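Local structure of serine acetyltransferase (Entamoeba histolytica, 3Q1X) at residues Leu38-Phe49 / Ile124-Val135. The protein probably transfers an acetyl group to the hydroxyl of L-serine, the O-acetylation step of cysteine biosynthesis, as a member of the hexapeptide-repeat transferases. Sequence-based numbering, arbitrary orientation.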
loop_
_atom_site.group_PDB
_atom_site.type_symbol
_atom_site.label_atom_id
_atom_site.label_comp_id
_atom_site.label_asym_id
_atom_site.label_seq_id
_atom_site.Cartn_x
_atom_site.Cartn_y
_atom_site.Cartn_z
ATOM N N LEU A 38 -10.065 9.171 -9.489
ATOM C CA LEU A 38 -10.991 8.693 -8.463
ATOM C C LEU A 38 -11.854 9.816 -7.887
ATOM O O LEU A 38 -13.059 9.646 -7.764
ATOM C CB LEU A 38 -10.252 7.961 -7.334
ATOM C CG LEU A 38 -11.096 7.261 -6.256
ATOM C CD1 LEU A 38 -12.023 6.185 -6.849
ATOM C CD2 LEU A 38 -10.186 6.659 -5.187
ATOM N N GLN A 39 -11.237 10.952 -7.564
ATOM C CA GLN A 39 -11.949 12.122 -7.030
ATOM C C GLN A 39 -13.126 12.497 -7.933
ATOM O O GLN A 39 -14.259 12.652 -7.468
ATOM C CB GLN A 39 -10.973 13.299 -6.877
ATOM C CG GLN A 39 -11.567 14.563 -6.262
ATOM C CD GLN A 39 -11.668 14.510 -4.750
ATOM O OE1 GLN A 39 -11.336 13.506 -4.124
ATOM N NE2 GLN A 39 -12.126 15.601 -4.154
ATOM N N LYS A 40 -12.844 12.602 -9.229
ATOM C CA LYS A 40 -13.837 12.990 -10.226
ATOM C C LYS A 40 -14.900 11.920 -10.448
ATOM O O LYS A 40 -16.086 12.226 -10.447
ATOM C CB LYS A 40 -13.165 13.406 -11.541
ATOM C CG LYS A 40 -12.433 14.755 -11.475
ATOM C CD LYS A 40 -13.218 15.759 -10.640
ATOM C CE LYS A 40 -12.569 17.129 -10.600
ATOM N NZ LYS A 40 -13.058 17.874 -9.406
ATOM N N LEU A 41 -14.480 10.666 -10.611
ATOM C CA LEU A 41 -15.417 9.587 -10.903
ATOM C C LEU A 41 -16.345 9.295 -9.723
ATOM O O LEU A 41 -17.509 8.927 -9.923
ATOM C CB LEU A 41 -14.690 8.321 -11.356
ATOM C CG LEU A 41 -14.052 8.302 -12.749
ATOM C CD1 LEU A 41 -13.044 7.173 -12.865
ATOM C CD2 LEU A 41 -15.115 8.183 -13.836
ATOM N N ARG A 42 -15.828 9.474 -8.506
ATOM C CA ARG A 42 -16.646 9.362 -7.288
ATOM C C ARG A 42 -17.836 10.340 -7.330
ATOM O O ARG A 42 -18.971 9.954 -7.049
ATOM C CB ARG A 42 -15.792 9.524 -6.007
ATOM C CG ARG A 42 -14.754 8.388 -5.807
ATOM C CD ARG A 42 -14.412 7.962 -4.365
ATOM N NE ARG A 42 -13.706 8.970 -3.581
ATOM C CZ ARG A 42 -12.941 8.754 -2.501
ATOM N NH1 ARG A 42 -12.667 7.532 -2.030
ATOM N NH2 ARG A 42 -12.410 9.793 -1.892
ATOM N N LYS A 43 -17.568 11.589 -7.718
ATOM C CA LYS A 43 -18.591 12.638 -7.789
ATOM C C LYS A 43 -19.599 12.371 -8.899
ATOM O O LYS A 43 -20.808 12.563 -8.715
ATOM C CB LYS A 43 -17.950 14.018 -7.981
ATOM C CG LYS A 43 -17.273 14.549 -6.726
ATOM C CD LYS A 43 -16.751 15.967 -6.893
ATOM C CE LYS A 43 -16.412 16.560 -5.533
ATOM N NZ LYS A 43 -15.457 17.693 -5.626
ATOM N N ILE A 44 -19.090 11.916 -10.041
ATOM C CA ILE A 44 -19.897 11.647 -11.231
ATOM C C ILE A 44 -20.874 10.486 -11.026
ATOM O O ILE A 44 -22.062 10.598 -11.346
ATOM C CB ILE A 44 -18.980 11.358 -12.449
ATOM C CG1 ILE A 44 -18.107 12.587 -12.768
ATOM C CG2 ILE A 44 -19.800 10.915 -13.663
ATOM C CD1 ILE A 44 -16.928 12.308 -13.699
ATOM N N PHE A 45 -20.367 9.374 -10.498
ATOM C CA PHE A 45 -21.174 8.168 -10.311
ATOM C C PHE A 45 -22.019 8.154 -9.044
ATOM O O PHE A 45 -23.120 7.612 -9.058
ATOM C CB PHE A 45 -20.301 6.909 -10.351
ATOM C CG PHE A 45 -19.767 6.571 -11.717
ATOM C CD1 PHE A 45 -20.592 6.597 -12.843
ATOM C CD2 PHE A 45 -18.438 6.189 -11.870
ATOM C CE1 PHE A 45 -20.085 6.273 -14.108
ATOM C CE2 PHE A 45 -17.926 5.849 -13.122
ATOM C CZ PHE A 45 -18.749 5.892 -14.244
ATOM N N PHE A 46 -21.495 8.720 -7.958
ATOM C CA PHE A 46 -22.200 8.727 -6.669
ATOM C C PHE A 46 -22.152 10.093 -5.978
ATOM O O PHE A 46 -21.568 10.230 -4.891
ATOM C CB PHE A 46 -21.647 7.612 -5.766
ATOM C CG PHE A 46 -21.631 6.258 -6.424
ATOM C CD1 PHE A 46 -22.797 5.507 -6.524
ATOM C CD2 PHE A 46 -20.455 5.749 -6.969
ATOM C CE1 PHE A 46 -22.794 4.265 -7.151
ATOM C CE2 PHE A 46 -20.439 4.504 -7.598
ATOM C CZ PHE A 46 -21.609 3.760 -7.690
ATOM N N PRO A 47 -22.778 11.117 -6.603
ATOM C CA PRO A 47 -22.691 12.491 -6.098
ATOM C C PRO A 47 -23.199 12.700 -4.666
ATOM O O PRO A 47 -22.689 13.573 -3.979
ATOM C CB PRO A 47 -23.558 13.285 -7.080
ATOM C CG PRO A 47 -24.415 12.272 -7.764
ATOM C CD PRO A 47 -23.575 11.048 -7.842
ATOM N N ASP A 48 -24.181 11.915 -4.229
ATOM C CA ASP A 48 -24.745 12.043 -2.871
ATOM C C ASP A 48 -23.706 11.826 -1.781
ATOM O O ASP A 48 -23.868 12.276 -0.643
ATOM C CB ASP A 48 -25.872 11.035 -2.648
ATOM C CG ASP A 48 -27.187 11.475 -3.250
ATOM O OD1 ASP A 48 -27.306 12.645 -3.671
ATOM O OD2 ASP A 48 -28.102 10.638 -3.287
ATOM N N PHE A 49 -22.641 11.121 -2.135
ATOM C CA PHE A 49 -21.669 10.689 -1.145
ATOM C C PHE A 49 -20.406 11.519 -1.185
ATOM O O PHE A 49 -19.581 11.436 -0.278
ATOM C CB PHE A 49 -21.369 9.202 -1.340
ATOM C CG PHE A 49 -22.597 8.345 -1.292
ATOM C CD1 PHE A 49 -23.121 7.931 -0.074
ATOM C CD2 PHE A 49 -23.252 7.974 -2.467
ATOM C CE1 PHE A 49 -24.268 7.153 -0.027
ATOM C CE2 PHE A 49 -24.401 7.197 -2.423
ATOM C CZ PHE A 49 -24.907 6.782 -1.204
ATOM N N ILE A 124 -19.263 2.566 -0.852
ATOM C CA ILE A 124 -19.090 3.704 -1.739
ATOM C C ILE A 124 -18.046 4.677 -1.205
ATOM O O ILE A 124 -17.173 5.109 -1.943
ATOM C CB ILE A 124 -20.431 4.431 -1.966
ATOM C CG1 ILE A 124 -21.392 3.483 -2.702
ATOM C CG2 ILE A 124 -20.203 5.777 -2.678
ATOM C CD1 ILE A 124 -22.810 3.978 -2.868
ATOM N N ARG A 125 -18.134 4.993 0.082
ATOM C CA ARG A 125 -17.268 6.005 0.666
ATOM C C ARG A 125 -15.816 5.568 0.793
ATOM O O ARG A 125 -14.919 6.374 0.587
ATOM C CB ARG A 125 -17.798 6.435 2.035
ATOM C CG ARG A 125 -19.026 7.327 1.977
ATOM C CD ARG A 125 -18.657 8.755 1.637
ATOM N NE ARG A 125 -17.732 9.310 2.619
ATOM C CZ ARG A 125 -17.102 10.473 2.495
ATOM N NH1 ARG A 125 -17.268 11.219 1.403
ATOM N NH2 ARG A 125 -16.290 10.881 3.464
ATOM N N CYS A 126 -15.566 4.303 1.132
ATOM C CA CYS A 126 -14.207 3.948 1.558
ATOM C C CYS A 126 -13.731 2.517 1.326
ATOM O O CYS A 126 -12.620 2.199 1.718
ATOM C CB CYS A 126 -14.024 4.284 3.042
ATOM S SG CYS A 126 -14.784 3.082 4.140
ATOM N N TYR A 127 -14.536 1.655 0.708
ATOM C CA TYR A 127 -14.055 0.279 0.462
ATOM C C TYR A 127 -13.020 0.284 -0.670
ATOM O O TYR A 127 -13.327 0.721 -1.777
ATOM C CB TYR A 127 -15.202 -0.677 0.140
ATOM C CG TYR A 127 -15.788 -1.398 1.349
ATOM C CD1 TYR A 127 -16.017 -2.775 1.302
ATOM C CD2 TYR A 127 -16.095 -0.718 2.533
ATOM C CE1 TYR A 127 -16.542 -3.452 2.386
ATOM C CE2 TYR A 127 -16.635 -1.392 3.637
ATOM C CZ TYR A 127 -16.843 -2.765 3.556
ATOM O OH TYR A 127 -17.374 -3.453 4.629
ATOM N N PRO A 128 -11.790 -0.201 -0.388
ATOM C CA PRO A 128 -10.704 -0.038 -1.362
ATOM C C PRO A 128 -10.889 -0.854 -2.652
ATOM O O PRO A 128 -10.549 -0.377 -3.740
ATOM C CB PRO A 128 -9.451 -0.489 -0.589
ATOM C CG PRO A 128 -9.973 -1.403 0.475
ATOM C CD PRO A 128 -11.343 -0.898 0.832
ATOM N N GLY A 129 -11.407 -2.079 -2.526
ATOM C CA GLY A 129 -11.785 -2.872 -3.701
ATOM C C GLY A 129 -12.718 -2.098 -4.622
ATOM O O GLY A 129 -12.582 -2.169 -5.844
ATOM N N PHE A 130 -13.644 -1.338 -4.035
ATOM C CA PHE A 130 -14.598 -0.562 -4.834
ATOM C C PHE A 130 -13.979 0.687 -5.478
ATOM O O PHE A 130 -14.264 0.990 -6.633
ATOM C CB PHE A 130 -15.867 -0.228 -4.054
ATOM C CG PHE A 130 -16.941 0.365 -4.919
ATOM C CD1 PHE A 130 -17.564 -0.408 -5.898
ATOM C CD2 PHE A 130 -17.288 1.706 -4.796
ATOM C CE1 PHE A 130 -18.537 0.142 -6.727
ATOM C CE2 PHE A 130 -18.274 2.263 -5.614
ATOM C CZ PHE A 130 -18.890 1.486 -6.583
ATOM N N GLN A 131 -13.101 1.374 -4.748
ATOM C CA GLN A 131 -12.378 2.513 -5.321
ATOM C C GLN A 131 -11.567 2.078 -6.538
ATOM O O GLN A 131 -11.553 2.745 -7.572
ATOM C CB GLN A 131 -11.464 3.168 -4.282
ATOM C CG GLN A 131 -12.130 3.439 -2.927
ATOM C CD GLN A 131 -13.434 4.213 -3.055
ATOM O OE1 GLN A 131 -13.482 5.254 -3.716
ATOM N NE2 GLN A 131 -14.497 3.709 -2.434
ATOM N N ALA A 132 -10.929 0.918 -6.412
ATOM C CA ALA A 132 -10.106 0.353 -7.472
ATOM C C ALA A 132 -10.950 0.033 -8.708
ATOM O O ALA A 132 -10.582 0.381 -9.823
ATOM C CB ALA A 132 -9.429 -0.904 -6.973
ATOM N N VAL A 133 -12.086 -0.628 -8.495
ATOM C CA VAL A 133 -12.937 -1.046 -9.608
ATOM C C VAL A 133 -13.541 0.132 -10.371
ATOM O O VAL A 133 -13.666 0.051 -11.588
ATOM C CB VAL A 133 -14.014 -2.109 -9.201
ATOM C CG1 VAL A 133 -13.345 -3.391 -8.722
ATOM C CG2 VAL A 133 -14.970 -1.582 -8.180
ATOM N N ILE A 134 -13.879 1.216 -9.659
ATOM C CA ILE A 134 -14.341 2.467 -10.273
ATOM C C ILE A 134 -13.354 2.968 -11.320
ATOM O O ILE A 134 -13.730 3.292 -12.444
ATOM C CB ILE A 134 -14.538 3.591 -9.227
ATOM C CG1 ILE A 134 -15.744 3.325 -8.326
ATOM C CG2 ILE A 134 -14.700 4.940 -9.898
ATOM C CD1 ILE A 134 -15.901 4.353 -7.192
ATOM N N VAL A 135 -12.089 3.043 -10.924
ATOM C CA VAL A 135 -11.052 3.539 -11.805
ATOM C C VAL A 135 -10.738 2.481 -12.865
ATOM O O VAL A 135 -10.630 2.806 -14.042
ATOM C CB VAL A 135 -9.815 3.998 -11.014
ATOM C CG1 VAL A 135 -8.731 4.473 -11.945
ATOM C CG2 VAL A 135 -10.196 5.104 -10.007
#
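In the helical N-terminal part of this left-handed beta-helix acetyltransferase, helix 36-45 packs across helix 128-144, and F49 packs on I124 and R125 of helix 120-126. The segments 38-45 and 128-135 run nearly perpendicular, at 92°, with axes 9.9 Å apart. I134 fills the crossing: its CG2 lies 3.7 Å from L41 CB and also reaches the edge of the F45 ring. L38 CD1 touches V135 CG2 at 3.8 Å. Beside this apolar patch, Q131 is held at both ends of its amide. R42 NH1 donates to Q131 OE1 over 2.9 Å, almost straight at 167°. OE1 lies in the guanidinium plane, but the donor stands above the amide plane, the two planes being 71° apart. Q131 NE2 gives hydrogen bonds to I124 O and Y127 O, which fix the amide's rotation and tie the turn joining helix 120-126 to helix 128-144. F46 and F130 meet obliquely, with F46 CE2 at the edge of the F130 ring; L107 of helix 82-113 touches both. The methyl I124 CD1 sits over one face of F49, a CH-pi contact 4.0 Å from the ring centroid. R125 hydrogen-bonds P30 O and Y79 of the second subunit, and forms a salt bridge to E153 of that subunit. Bends at chi2 and chi3 bring its NH1 to F49 O, a 2.9 Å hydrogen bond nearly in line with the carbonyl but bent at the N-H, with F49 O tilted from the guanidinium plane.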